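Local coordinates for hypothetical protein Ta0852 (Thermoplasma acidophilum, PDB 1YB2), which is probably an S-adenosyl-L-methionine-dependent RNA methyltransferase of the TRM61 family, thought to methylate an adenine of tRNA, at residues 27-32 / 73-78; 207-212 / 261-266; 234-239 / 257-262. One frame throughout, in Å; residues are numbered along the deposited sequence.

All three contacts are antiparallel strand pairs, but they sit at different depths. Contact 1 is buried in the sheet built mainly from the N-terminal part of the chain and also meets the second subunit; contacts 2 and 3 share strand 258-267 in the methyltransferase sheet. The centre of contact 2, the innermost, lies about 7 Å from the centre of the chain, among mostly aromatic and aliphatic side chains. The centre of contact 3 lies about 16 Å from the centre of the chain; partly buried, it mixes in charged and hydroxyl groups and extends its sheet into the second subunit. Thr263 OG1 and Thr234 OG1, probably hydrogen-bonded, tie contacts 2 and 3. Ile266 of contact 2 packs against Val30, Ile74 and Ser76 of contact 1.

Contact 1. Residues 27-32 / 73-78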
ATOM      1  N   VAL A  27      -7.914   2.455  20.977  1.00 38.94           N
ATOM      2  CA  VAL A  27      -8.982   1.475  20.866  1.00 37.58           C
ATOM      3  C   VAL A  27      -8.471   0.041  20.659  1.00 36.36           C
ATOM      4  O   VAL A  27      -9.199  -0.920  20.911  1.00 37.01           O
ATOM      5  CB  VAL A  27     -10.052   1.922  19.798  1.00 37.84           C
ATOM      6  CG1 VAL A  27      -9.547   1.738  18.368  1.00 37.63           C
ATOM      7  CG2 VAL A  27     -11.369   1.211  20.008  1.00 39.19           C
ATOM      8  N   ILE A  28      -7.219  -0.099  20.238  1.00 34.48           N
ATOM      9  CA  ILE A  28      -6.646  -1.398  19.889  1.00 33.65           C
ATOM     10  C   ILE A  28      -5.562  -1.813  20.899  1.00 32.73           C
ATOM     11  O   ILE A  28      -4.765  -0.987  21.361  1.00 32.22           O
ATOM     12  CB  ILE A  28      -6.052  -1.377  18.435  1.00 33.88           C
ATOM     13  CG1 ILE A  28      -7.086  -0.895  17.403  1.00 35.01           C
ATOM     14  CG2 ILE A  28      -5.478  -2.741  18.014  1.00 34.15           C
ATOM     15  CD1 ILE A  28      -8.442  -1.610  17.445  1.00 36.52           C
ATOM     16  N   LEU A  29      -5.541  -3.092  21.243  1.00 31.37           N
ATOM     17  CA  LEU A  29      -4.434  -3.665  22.008  1.00 30.76           C
ATOM     18  C   LEU A  29      -3.626  -4.589  21.085  1.00 30.81           C
ATOM     19  O   LEU A  29      -4.156  -5.580  20.568  1.00 31.13           O
ATOM     20  CB  LEU A  29      -4.957  -4.428  23.215  1.00 29.90           C
ATOM     21  CG  LEU A  29      -5.762  -3.613  24.232  1.00 29.19           C
ATOM     22  CD1 LEU A  29      -6.267  -4.505  25.326  1.00 28.40           C
ATOM     23  CD2 LEU A  29      -4.930  -2.478  24.823  1.00 27.37           C
ATOM     24  N   VAL A  30      -2.366  -4.253  20.857  1.00 30.41           N
ATOM     25  CA  VAL A  30      -1.548  -5.006  19.904  1.00 31.19           C
ATOM     26  C   VAL A  30      -0.451  -5.787  20.610  1.00 32.33           C
ATOM     27  O   VAL A  30      -0.113  -5.496  21.761  1.00 32.04           O
ATOM     28  CB  VAL A  30      -0.920  -4.092  18.806  1.00 30.88           C
ATOM     29  CG1 VAL A  30      -1.979  -3.263  18.126  1.00 31.41           C
ATOM     30  CG2 VAL A  30       0.179  -3.172  19.374  1.00 32.05           C
ATOM     31  N   SER A  31       0.111  -6.777  19.914  1.00 33.06           N
ATOM     32  CA  SER A  31       1.237  -7.542  20.428  1.00 34.08           C
ATOM     33  C   SER A  31       1.853  -8.362  19.302  1.00 35.09           C
ATOM     34  O   SER A  31       1.389  -8.300  18.160  1.00 35.34           O
ATOM     35  CB  SER A  31       0.811  -8.449  21.587  1.00 33.56           C
ATOM     36  OG  SER A  31       0.196  -9.628  21.101  1.00 33.59           O
ATOM     37  N   GLU A  32       2.898  -9.116  19.633  1.00 36.40           N
ATOM     38  CA  GLU A  32       3.541 -10.019  18.682  1.00 38.51           C
ATOM     39  C   GLU A  32       2.649 -11.233  18.375  1.00 38.67           C
ATOM     40  O   GLU A  32       2.943 -11.985  17.451  1.00 38.70           O
ATOM     41  CB  GLU A  32       4.950 -10.452  19.150  1.00 38.06           C
ATOM     42  CG  GLU A  32       5.872 -10.779  17.960  1.00 41.36           C
ATOM     43  CD  GLU A  32       7.285 -11.304  18.299  1.00 42.17           C
ATOM     44  OE1 GLU A  32       8.031 -10.645  19.086  1.00 45.76           O
ATOM     45  OE2 GLU A  32       7.669 -12.357  17.703  1.00 46.37           O
ATOM     46  N   PHE A  73       0.466  -6.270  26.222  1.00 30.22           N
ATOM     47  CA  PHE A  73      -0.213  -5.629  25.100  1.00 28.68           C
ATOM     48  C   PHE A  73       0.188  -4.175  25.061  1.00 27.84           C
ATOM     49  O   PHE A  73       0.331  -3.551  26.128  1.00 27.51           O
ATOM     50  CB  PHE A  73      -1.727  -5.714  25.290  1.00 28.06           C
ATOM     51  CG  PHE A  73      -2.275  -7.097  25.135  1.00 29.45           C
ATOM     52  CD1 PHE A  73      -2.695  -7.558  23.885  1.00 30.97           C
ATOM     53  CD2 PHE A  73      -2.366  -7.949  26.236  1.00 30.71           C
ATOM     54  CE1 PHE A  73      -3.199  -8.856  23.733  1.00 31.56           C
ATOM     55  CE2 PHE A  73      -2.875  -9.258  26.101  1.00 31.80           C
ATOM     56  CZ  PHE A  73      -3.291  -9.706  24.852  1.00 29.23           C
ATOM     57  N   ILE A  74       0.344  -3.633  23.856  1.00 26.74           N
ATOM     58  CA  ILE A  74       0.606  -2.196  23.688  1.00 26.15           C
ATOM     59  C   ILE A  74      -0.690  -1.506  23.222  1.00 26.09           C
ATOM     60  O   ILE A  74      -1.370  -1.987  22.295  1.00 25.68           O
ATOM     61  CB  ILE A  74       1.777  -1.914  22.701  1.00 25.54           C
ATOM     62  CG1 ILE A  74       3.045  -2.728  23.069  1.00 27.25           C
ATOM     63  CG2 ILE A  74       2.098  -0.414  22.617  1.00 24.01           C
ATOM     64  CD1 ILE A  74       3.512  -2.577  24.555  1.00 25.90           C
ATOM     65  N   VAL A  75      -1.043  -0.410  23.890  1.00 25.78           N
ATOM     66  CA  VAL A  75      -2.180   0.411  23.472  1.00 25.41           C
ATOM     67  C   VAL A  75      -1.868   1.166  22.180  1.00 25.54           C
ATOM     68  O   VAL A  75      -0.835   1.830  22.045  1.00 24.65           O
ATOM     69  CB  VAL A  75      -2.636   1.392  24.598  1.00 25.55           C
ATOM     70  CG1 VAL A  75      -3.843   2.210  24.142  1.00 25.94           C
ATOM     71  CG2 VAL A  75      -2.986   0.632  25.858  1.00 23.74           C
ATOM     72  N   SER A  76      -2.771   1.049  21.219  1.00 26.01           N
ATOM     73  CA  SER A  76      -2.628   1.768  19.972  1.00 27.09           C
ATOM     74  C   SER A  76      -3.952   2.440  19.539  1.00 27.63           C
ATOM     75  O   SER A  76      -5.044   1.964  19.865  1.00 27.39           O
ATOM     76  CB  SER A  76      -2.174   0.800  18.893  1.00 26.74           C
ATOM     77  OG  SER A  76      -1.999   1.456  17.661  1.00 27.83           O
ATOM     78  N   ASP A  77      -3.845   3.533  18.794  1.00 28.88           N
ATOM     79  CA  ASP A  77      -4.997   4.020  18.017  1.00 30.27           C
ATOM     80  C   ASP A  77      -5.246   3.034  16.876  1.00 29.85           C
ATOM     81  O   ASP A  77      -4.340   2.335  16.432  1.00 29.40           O
ATOM     82  CB  ASP A  77      -4.729   5.406  17.423  1.00 31.19           C
ATOM     83  CG  ASP A  77      -4.672   6.513  18.477  1.00 34.16           C
ATOM     84  OD1 ASP A  77      -5.296   6.393  19.557  1.00 37.20           O
ATOM     85  OD2 ASP A  77      -3.987   7.522  18.215  1.00 39.37           O
ATOM     86  N   PHE A  78      -6.479   2.988  16.380  1.00 29.81           N
ATOM     87  CA  PHE A  78      -6.765   2.184  15.203  1.00 29.28           C
ATOM     88  C   PHE A  78      -5.884   2.557  14.024  1.00 29.55           C
ATOM     89  O   PHE A  78      -5.600   3.725  13.801  1.00 29.99           O
ATOM     90  CB  PHE A  78      -8.230   2.289  14.764  1.00 29.29           C
ATOM     91  CG  PHE A  78      -8.526   1.473  13.547  1.00 28.74           C
ATOM     92  CD1 PHE A  78      -8.640   0.086  13.643  1.00 27.32           C
ATOM     93  CD2 PHE A  78      -8.625   2.075  12.300  1.00 28.53           C
ATOM     94  CE1 PHE A  78      -8.902  -0.687  12.518  1.00 28.55           C
ATOM     95  CE2 PHE A  78      -8.883   1.324  11.182  1.00 27.62           C
ATOM     96  CZ  PHE A  78      -9.013  -0.070  11.288  1.00 28.09           C
TER
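Leu29 and Val75 put their side chains next to each other on one face of the sheet, Leu29 CD2 lying 3.8 Å from Val75 CG2. On that face Leu29 CB also meets CD1 of the Phe73 ring, at 3.9 Å. The other face carries Ile28, Val30, Ile74 and Ser76. Here Val30 has CG1 anti to its carbonyl carbon (chi1 -53°), which puts CG2 between N and C, where it rests against Ile74 CB at 3.9 Å. Farther along, Ile28 reaches Phe78 with CD1 at the rim of the ring, while Val27 CG1 touches Phe78 CB; Phe158 of the second subunit stacks on that same ring.

The backbone stitches this packing together. Val30 and Ile74 exchange two hydrogen bonds, the one from Val30 N to Ile74 O nearly straight at 175°. At the far end Ser76 O takes two donors, Val27 N at 3.1 Å and Ile28 N at 3.0 Å. At the polar edge, Ser76 OG donates to Asp77 O, and Ser31 OG turns to Glu34 and Lys71. Two residues, Val27 and Ile28, facing the single Ser76 make a classic beta bulge, here within the antiparallel sheet of the FKBP-like N-terminal domain.

Contact 2. Residues 207-212 / 261-266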
ATOM      1  N   ALA A 207       7.153   1.882  13.231  1.00 24.68           N
ATOM      2  CA  ALA A 207       8.345   1.952  12.397  1.00 25.30           C
ATOM      3  C   ALA A 207       8.369   0.734  11.503  1.00 25.68           C
ATOM      4  O   ALA A 207       8.069  -0.392  11.949  1.00 25.74           O
ATOM      5  CB  ALA A 207       9.618   1.994  13.256  1.00 25.38           C
ATOM      6  N   THR A 208       8.716   0.955  10.247  1.00 25.78           N
ATOM      7  CA  THR A 208       8.806  -0.129   9.268  1.00 26.67           C
ATOM      8  C   THR A 208      10.257  -0.219   8.826  1.00 26.08           C
ATOM      9  O   THR A 208      10.821   0.794   8.390  1.00 25.69           O
ATOM     10  CB  THR A 208       7.899   0.143   8.034  1.00 26.49           C
ATOM     11  OG1 THR A 208       6.533   0.235   8.461  1.00 29.90           O
ATOM     12  CG2 THR A 208       8.004  -0.980   7.035  1.00 28.11           C
ATOM     13  N   PHE A 209      10.851  -1.412   8.932  1.00 25.23           N
ATOM     14  CA  PHE A 209      12.252  -1.620   8.567  1.00 25.44           C
ATOM     15  C   PHE A 209      12.326  -2.573   7.389  1.00 26.10           C
ATOM     16  O   PHE A 209      11.747  -3.650   7.465  1.00 26.06           O
ATOM     17  CB  PHE A 209      13.041  -2.261   9.723  1.00 25.41           C
ATOM     18  CG  PHE A 209      13.108  -1.424  10.962  1.00 24.26           C
ATOM     19  CD1 PHE A 209      12.117  -1.520  11.939  1.00 26.13           C
ATOM     20  CD2 PHE A 209      14.173  -0.553  11.159  1.00 25.37           C
ATOM     21  CE1 PHE A 209      12.182  -0.743  13.103  1.00 27.87           C
ATOM     22  CE2 PHE A 209      14.246   0.231  12.317  1.00 29.52           C
ATOM     23  CZ  PHE A 209      13.232   0.141  13.281  1.00 27.28           C
ATOM     24  N   TYR A 210      13.043  -2.187   6.332  1.00 26.60           N
ATOM     25  CA  TYR A 210      13.240  -3.040   5.149  1.00 28.01           C
ATOM     26  C   TYR A 210      14.656  -3.583   5.184  1.00 27.13           C
ATOM     27  O   TYR A 210      15.596  -2.798   5.298  1.00 25.43           O
ATOM     28  CB  TYR A 210      13.047  -2.240   3.852  1.00 30.03           C
ATOM     29  CG  TYR A 210      11.613  -1.993   3.507  1.00 34.82           C
ATOM     30  CD1 TYR A 210      10.911  -0.914   4.067  1.00 37.32           C
ATOM     31  CD2 TYR A 210      10.933  -2.835   2.616  1.00 37.58           C
ATOM     32  CE1 TYR A 210       9.560  -0.671   3.747  1.00 38.67           C
ATOM     33  CE2 TYR A 210       9.565  -2.594   2.291  1.00 38.64           C
ATOM     34  CZ  TYR A 210       8.902  -1.515   2.866  1.00 37.48           C
ATOM     35  OH  TYR A 210       7.575  -1.276   2.571  1.00 39.18           O
ATOM     36  N   LEU A 211      14.797  -4.916   5.146  1.00 26.65           N
ATOM     37  CA  LEU A 211      16.096  -5.593   5.151  1.00 26.52           C
ATOM     38  C   LEU A 211      16.170  -6.564   3.956  1.00 27.25           C
ATOM     39  O   LEU A 211      15.140  -7.072   3.510  1.00 27.25           O
ATOM     40  CB  LEU A 211      16.334  -6.353   6.469  1.00 26.35           C
ATOM     41  CG  LEU A 211      16.756  -5.620   7.754  1.00 25.98           C
ATOM     42  CD1 LEU A 211      18.009  -4.783   7.531  1.00 24.91           C
ATOM     43  CD2 LEU A 211      15.612  -4.768   8.350  1.00 24.31           C
ATOM     44  N   PRO A 212      17.374  -6.780   3.399  1.00 27.98           N
ATOM     45  CA  PRO A 212      17.438  -7.614   2.202  1.00 28.77           C
ATOM     46  C   PRO A 212      17.528  -9.119   2.483  1.00 28.74           C
ATOM     47  O   PRO A 212      17.310  -9.911   1.580  1.00 28.85           O
ATOM     48  CB  PRO A 212      18.723  -7.132   1.517  1.00 28.70           C
ATOM     49  CG  PRO A 212      19.621  -6.797   2.644  1.00 29.18           C
ATOM     50  CD  PRO A 212      18.703  -6.254   3.760  1.00 28.34           C
ATOM     51  N   PHE A 261      12.474  -8.364   3.382  1.00 28.97           N
ATOM     52  CA  PHE A 261      12.157  -8.751   4.750  1.00 27.16           C
ATOM     53  C   PHE A 261      11.706  -7.484   5.466  1.00 26.77           C
ATOM     54  O   PHE A 261      12.470  -6.526   5.581  1.00 26.20           O
ATOM     55  CB  PHE A 261      13.374  -9.383   5.418  1.00 26.83           C
ATOM     56  CG  PHE A 261      13.755 -10.726   4.831  1.00 27.77           C
ATOM     57  CD1 PHE A 261      13.385 -11.907   5.468  1.00 27.01           C
ATOM     58  CD2 PHE A 261      14.435 -10.807   3.619  1.00 28.55           C
ATOM     59  CE1 PHE A 261      13.706 -13.146   4.926  1.00 26.37           C
ATOM     60  CE2 PHE A 261      14.768 -12.049   3.067  1.00 30.04           C
ATOM     61  CZ  PHE A 261      14.397 -13.218   3.729  1.00 27.93           C
ATOM     62  N   ILE A 262      10.450  -7.463   5.892  1.00 25.74           N
ATOM     63  CA  ILE A 262       9.849  -6.237   6.403  1.00 25.27           C
ATOM     64  C   ILE A 262       9.445  -6.433   7.857  1.00 24.49           C
ATOM     65  O   ILE A 262       8.635  -7.310   8.169  1.00 23.78           O
ATOM     66  CB  ILE A 262       8.633  -5.813   5.567  1.00 25.29           C
ATOM     67  CG1 ILE A 262       9.020  -5.721   4.070  1.00 26.50           C
ATOM     68  CG2 ILE A 262       8.059  -4.483   6.096  1.00 23.15           C
ATOM     69  CD1 ILE A 262       7.795  -5.714   3.122  1.00 27.89           C
ATOM     70  N   THR A 263      10.034  -5.628   8.737  1.00 24.31           N
ATOM     71  CA  THR A 263       9.763  -5.685  10.181  1.00 24.42           C
ATOM     72  C   THR A 263       8.931  -4.466  10.598  1.00 24.51           C
ATOM     73  O   THR A 263       9.258  -3.327  10.248  1.00 24.55           O
ATOM     74  CB  THR A 263      11.085  -5.719  10.987  1.00 24.99           C
ATOM     75  OG1 THR A 263      11.768  -6.942  10.721  1.00 25.25           O
ATOM     76  CG2 THR A 263      10.848  -5.578  12.520  1.00 23.75           C
ATOM     77  N   PHE A 264       7.842  -4.712  11.319  1.00 24.13           N
ATOM     78  CA  PHE A 264       7.035  -3.646  11.918  1.00 24.33           C
ATOM     79  C   PHE A 264       7.195  -3.649  13.434  1.00 24.09           C
ATOM     80  O   PHE A 264       7.161  -4.707  14.060  1.00 23.71           O
ATOM     81  CB  PHE A 264       5.549  -3.840  11.593  1.00 24.87           C
ATOM     82  CG  PHE A 264       5.243  -3.848  10.128  1.00 26.97           C
ATOM     83  CD1 PHE A 264       5.097  -5.056   9.440  1.00 29.15           C
ATOM     84  CD2 PHE A 264       5.122  -2.645   9.424  1.00 28.92           C
ATOM     85  CE1 PHE A 264       4.813  -5.075   8.062  1.00 30.96           C
ATOM     86  CE2 PHE A 264       4.836  -2.647   8.039  1.00 30.41           C
ATOM     87  CZ  PHE A 264       4.679  -3.859   7.364  1.00 29.64           C
ATOM     88  N   ALA A 265       7.324  -2.463  14.016  1.00 23.44           N
ATOM     89  CA  ALA A 265       7.475  -2.308  15.464  1.00 23.75           C
ATOM     90  C   ALA A 265       6.688  -1.082  15.926  1.00 24.03           C
ATOM     91  O   ALA A 265       6.562  -0.092  15.180  1.00 22.96           O
ATOM     92  CB  ALA A 265       8.960  -2.173  15.827  1.00 23.93           C
ATOM     93  N   ILE A 266       6.140  -1.152  17.133  1.00 23.37           N
ATOM     94  CA  ILE A 266       5.442  -0.002  17.739  1.00 22.68           C
ATOM     95  C   ILE A 266       6.259   0.640  18.872  1.00 22.93           C
ATOM     96  O   ILE A 266       6.796  -0.061  19.722  1.00 22.08           O
ATOM     97  CB  ILE A 266       3.996  -0.406  18.211  1.00 22.26           C
ATOM     98  CG1 ILE A 266       3.184   0.794  18.717  1.00 22.87           C
ATOM     99  CG2 ILE A 266       4.024  -1.598  19.226  1.00 22.48           C
ATOM    100  CD1 ILE A 266       1.684   0.486  18.838  1.00 22.73           C
TER
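Ala207 to Leu211 and Phe261 to Ala265 run antiparallel, their axes 4.7 Å apart at closest approach, with three hydrogen-bonded pairs: Ala207 with Ala265, Phe209 with Thr263 and Leu211 with Phe261. In the central pair Phe209 N to Thr263 O measures 2.8 Å. CA-H...O contacts fill in between, as from Ile262 CA to Phe209 O.

On the face that carries Thr208, Tyr210, Ile262 and Phe264, Ile262 sits between two neighbours from the opposite strand. Its CG1 comes up to Tyr210 CE2 at 3.6 Å, while its CG2 lies over one face of the Tyr210 ring and meets the methyl of Thr208, CG2 to CG2, at the same 3.6 Å. That methyl stands opposite the backbone N of Thr208 across the CA-CB bond, which leaves OG1 beside the N and 3.3 Å from Phe264 CD2, approaching the ring obliquely. Both branches of Thr208 touch the Phe264 ring, and the methyl meets Ile262 as well. On the other face, Phe209 turns a ring edge to Ala265. The backbone oxygen of Leu211 lies in the plane of the Phe261 ring, at its edge.

The side chain of Tyr210 is about 4 Å from that of Asp186, a predicted S-adenosyl-L-methionine ligand, so this face probably borders the cofactor pocket. Strand 205-211 also bonds to strand 180-185 through Thr208 and Tyr210, while strand 258-267 bonds on its other side to strand 229-242. Helix 214-223 packs against Leu211, Phe261 and Thr263.

Contact 3. Residues 234-239 / 257-262; sequences TVELMK and THTAFI
Strands 229-242 and 258-267 form the antiparallel margin of the methyltransferase sheet, and strand 229-242 is its last strand within the chain. From Val235 to Lys239 it pairs with His258 to Ile262, the axes 4.7 Å apart at closest approach. Six backbone hydrogen bonds join them, of which Leu237 N to Ala260 O, 2.9 Å, is the straightest at 176°.

Glu236 lies alongside Phe261, both side chains leaving the sheet the same way. With CG opposite the backbone N (chi1 175°) and the chain extended, its CG sits over the ring in an off-centre CH-pi contact, 4.3 Å from the centroid. The carboxylate is turned only 26° from the ring plane and sets OE2 3.6 Å from Phe261 CZ; the same oxygen meets the methyl CG2 of Thr259. On this face Met238, present as selenomethionine, brings CG to within 3.3 Å of Thr259 OG1.

The other face is more aliphatic. Val235 CG2 leans on Ile262 CB at 4.0 Å, and Ile262 CD1 meets Leu237 CD1 at 3.9 Å, the two side chains coming together at a slant. Toward the end of the pairing Lys239 and His258 run side by side on this face.

The far edge of strand 234-239 pairs with a strand of the second subunit in an antiparallel ladder, so the sheet continues across the dimer. There Glu236 OE1 makes a salt bridge with Arg240 of the second subunit. One side chain therefore serves both partners: CG and OE2 pack against Phe261, and OE1 meets a charge across the interface; the arginine would probably favour the ionised form of this glutamate.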
ATOM      1  N   THR A 234       7.274  -9.606  11.480  1.00 25.92           N
ATOM      2  CA  THR A 234       8.223  -9.542  10.381  1.00 25.29           C
ATOM      3  C   THR A 234       7.736 -10.534   9.348  1.00 25.77           C
ATOM      4  O   THR A 234       7.392 -11.698   9.685  1.00 24.45           O
ATOM      5  CB  THR A 234       9.650  -9.928  10.816  1.00 24.91           C
ATOM      6  OG1 THR A 234      10.149  -8.962  11.731  1.00 25.55           O
ATOM      7  CG2 THR A 234      10.591  -9.979   9.628  1.00 24.46           C
ATOM      8  N   VAL A 235       7.694 -10.071   8.104  1.00 26.19           N
ATOM      9  CA  VAL A 235       7.303 -10.894   6.976  1.00 27.87           C
ATOM     10  C   VAL A 235       8.415 -11.003   5.937  1.00 28.98           C
ATOM     11  O   VAL A 235       9.183 -10.056   5.723  1.00 29.30           O
ATOM     12  CB  VAL A 235       6.015 -10.376   6.297  1.00 27.61           C
ATOM     13  CG1 VAL A 235       4.830 -10.404   7.304  1.00 29.44           C
ATOM     14  CG2 VAL A 235       6.204  -8.981   5.698  1.00 29.43           C
ATOM     15  N   GLU A 236       8.510 -12.172   5.312  1.00 29.85           N
ATOM     16  CA  GLU A 236       9.237 -12.322   4.062  1.00 30.91           C
ATOM     17  C   GLU A 236       8.233 -12.164   2.907  1.00 31.15           C
ATOM     18  O   GLU A 236       7.236 -12.896   2.821  1.00 29.32           O
ATOM     19  CB  GLU A 236       9.957 -13.671   4.031  1.00 30.99           C
ATOM     20  CG  GLU A 236      10.657 -13.981   2.699  1.00 32.53           C
ATOM     21  CD  GLU A 236      11.325 -15.345   2.707  1.00 33.65           C
ATOM     22  OE1 GLU A 236      10.884 -16.235   3.460  1.00 38.06           O
ATOM     23  OE2 GLU A 236      12.299 -15.521   1.960  1.00 39.67           O
ATOM     24  N   LEU A 237       8.482 -11.180   2.044  1.00 31.79           N
ATOM     25  CA  LEU A 237       7.636 -10.907   0.890  1.00 33.97           C
ATOM     26  C   LEU A 237       8.438 -11.237  -0.341  1.00 35.44           C
ATOM     27  O   LEU A 237       9.552 -10.720  -0.501  1.00 35.30           O
ATOM     28  CB  LEU A 237       7.241  -9.422   0.823  1.00 34.84           C
ATOM     29  CG  LEU A 237       5.786  -8.999   1.059  1.00 36.94           C
ATOM     30  CD1 LEU A 237       5.529  -7.586   0.544  1.00 37.78           C
ATOM     31  CD2 LEU A 237       4.786  -9.949   0.417  1.00 39.01           C
HETATM   32  N   MSE A 238       7.884 -12.081  -1.206  1.00 36.16           N
HETATM   33  CA  MSE A 238       8.527 -12.436  -2.464  1.00 39.89           C
HETATM   34  C   MSE A 238       7.629 -12.079  -3.646  1.00 36.39           C
HETATM   35  O   MSE A 238       6.450 -12.437  -3.681  1.00 35.70           O
HETATM   36  CB  MSE A 238       8.873 -13.917  -2.493  1.00 38.47           C
HETATM   37  CG  MSE A 238       9.900 -14.321  -1.464  1.00 44.01           C
HETATM   38 SE   MSE A 238       9.751 -16.212  -0.953  1.00 56.03          SE
HETATM   39  CE  MSE A 238       8.261 -15.982   0.514  1.00 48.72           C
ATOM     40  N   LYS A 239       8.200 -11.383  -4.619  1.00 34.10           N
ATOM     41  CA  LYS A 239       7.453 -10.925  -5.766  1.00 32.76           C
ATOM     42  C   LYS A 239       8.111 -11.427  -7.056  1.00 32.00           C
ATOM     43  O   LYS A 239       9.326 -11.332  -7.219  1.00 30.96           O
ATOM     44  CB  LYS A 239       7.415  -9.397  -5.759  1.00 33.23           C
ATOM     45  CG  LYS A 239       6.800  -8.786  -7.007  1.00 35.51           C
ATOM     46  CD  LYS A 239       7.739  -7.737  -7.612  1.00 40.26           C
ATOM     47  CE  LYS A 239       7.232  -7.308  -8.979  1.00 42.36           C
ATOM     48  NZ  LYS A 239       8.329  -7.203  -9.954  1.00 42.33           N
ATOM     49  N   THR A 257      12.822 -13.700  -8.936  1.00 35.29           N
ATOM     50  CA  THR A 257      11.990 -13.391  -7.806  1.00 35.40           C
ATOM     51  C   THR A 257      12.727 -12.423  -6.887  1.00 35.32           C
ATOM     52  O   THR A 257      13.923 -12.573  -6.638  1.00 35.69           O
ATOM     53  CB  THR A 257      11.250 -14.610  -7.141  1.00 35.73           C
ATOM     54  OG1 THR A 257      11.238 -14.475  -5.705  1.00 36.14           O
ATOM     55  CG2 THR A 257      11.800 -15.918  -7.560  1.00 35.91           C
ATOM     56  N   HIS A 258      12.027 -11.374  -6.486  1.00 34.45           N
ATOM     57  CA  HIS A 258      12.596 -10.340  -5.650  1.00 34.77           C
ATOM     58  C   HIS A 258      12.045 -10.485  -4.230  1.00 34.57           C
ATOM     59  O   HIS A 258      10.844 -10.696  -4.053  1.00 34.46           O
ATOM     60  CB  HIS A 258      12.307  -8.977  -6.274  1.00 34.52           C
ATOM     61  CG  HIS A 258      12.763  -8.894  -7.701  1.00 37.52           C
ATOM     62  ND1 HIS A 258      11.899  -9.018  -8.769  1.00 39.00           N
ATOM     63  CD2 HIS A 258      14.008  -8.809  -8.231  1.00 38.42           C
ATOM     64  CE1 HIS A 258      12.588  -8.964  -9.898  1.00 40.55           C
ATOM     65  NE2 HIS A 258      13.870  -8.841  -9.599  1.00 41.16           N
ATOM     66  N   THR A 259      12.934 -10.401  -3.240  1.00 33.83           N
ATOM     67  CA  THR A 259      12.597 -10.706  -1.843  1.00 33.89           C
ATOM     68  C   THR A 259      12.918  -9.561  -0.886  1.00 33.43           C
ATOM     69  O   THR A 259      14.040  -9.050  -0.882  1.00 34.16           O
ATOM     70  CB  THR A 259      13.336 -11.961  -1.367  1.00 33.56           C
ATOM     71  OG1 THR A 259      12.873 -13.093  -2.107  1.00 35.29           O
ATOM     72  CG2 THR A 259      13.089 -12.213   0.116  1.00 35.16           C
ATOM     73  N   ALA A 260      11.932  -9.171  -0.084  1.00 32.40           N
ATOM     74  CA  ALA A 260      12.120  -8.186   0.991  1.00 31.80           C
ATOM     75  C   ALA A 260      11.760  -8.794   2.346  1.00 30.90           C
ATOM     76  O   ALA A 260      10.849  -9.633   2.445  1.00 30.42           O
ATOM     77  CB  ALA A 260      11.275  -6.960   0.747  1.00 31.53           C
ATOM     78  N   PHE A 261      12.474  -8.364   3.382  1.00 28.97           N
ATOM     79  CA  PHE A 261      12.157  -8.751   4.750  1.00 27.16           C
ATOM     80  C   PHE A 261      11.706  -7.484   5.466  1.00 26.77           C
ATOM     81  O   PHE A 261      12.470  -6.526   5.581  1.00 26.20           O
ATOM     82  CB  PHE A 261      13.374  -9.383   5.418  1.00 26.83           C
ATOM     83  CG  PHE A 261      13.755 -10.726   4.831  1.00 27.77           C
ATOM     84  CD1 PHE A 261      13.385 -11.907   5.468  1.00 27.01           C
ATOM     85  CD2 PHE A 261      14.435 -10.807   3.619  1.00 28.55           C
ATOM     86  CE1 PHE A 261      13.706 -13.146   4.926  1.00 26.37           C
ATOM     87  CE2 PHE A 261      14.768 -12.049   3.067  1.00 30.04           C
ATOM     88  CZ  PHE A 261      14.397 -13.218   3.729  1.00 27.93           C
ATOM     89  N   ILE A 262      10.450  -7.463   5.892  1.00 25.74           N
ATOM     90  CA  ILE A 262       9.849  -6.237   6.403  1.00 25.27           C
ATOM     91  C   ILE A 262       9.445  -6.433   7.857  1.00 24.49           C
ATOM     92  O   ILE A 262       8.635  -7.310   8.169  1.00 23.78           O
ATOM     93  CB  ILE A 262       8.633  -5.813   5.567  1.00 25.29           C
ATOM     94  CG1 ILE A 262       9.020  -5.721   4.070  1.00 26.50           C
ATOM     95  CG2 ILE A 262       8.059  -4.483   6.096  1.00 23.15           C
ATOM     96  CD1 ILE A 262       7.795  -5.714   3.122  1.00 27.89           C
TER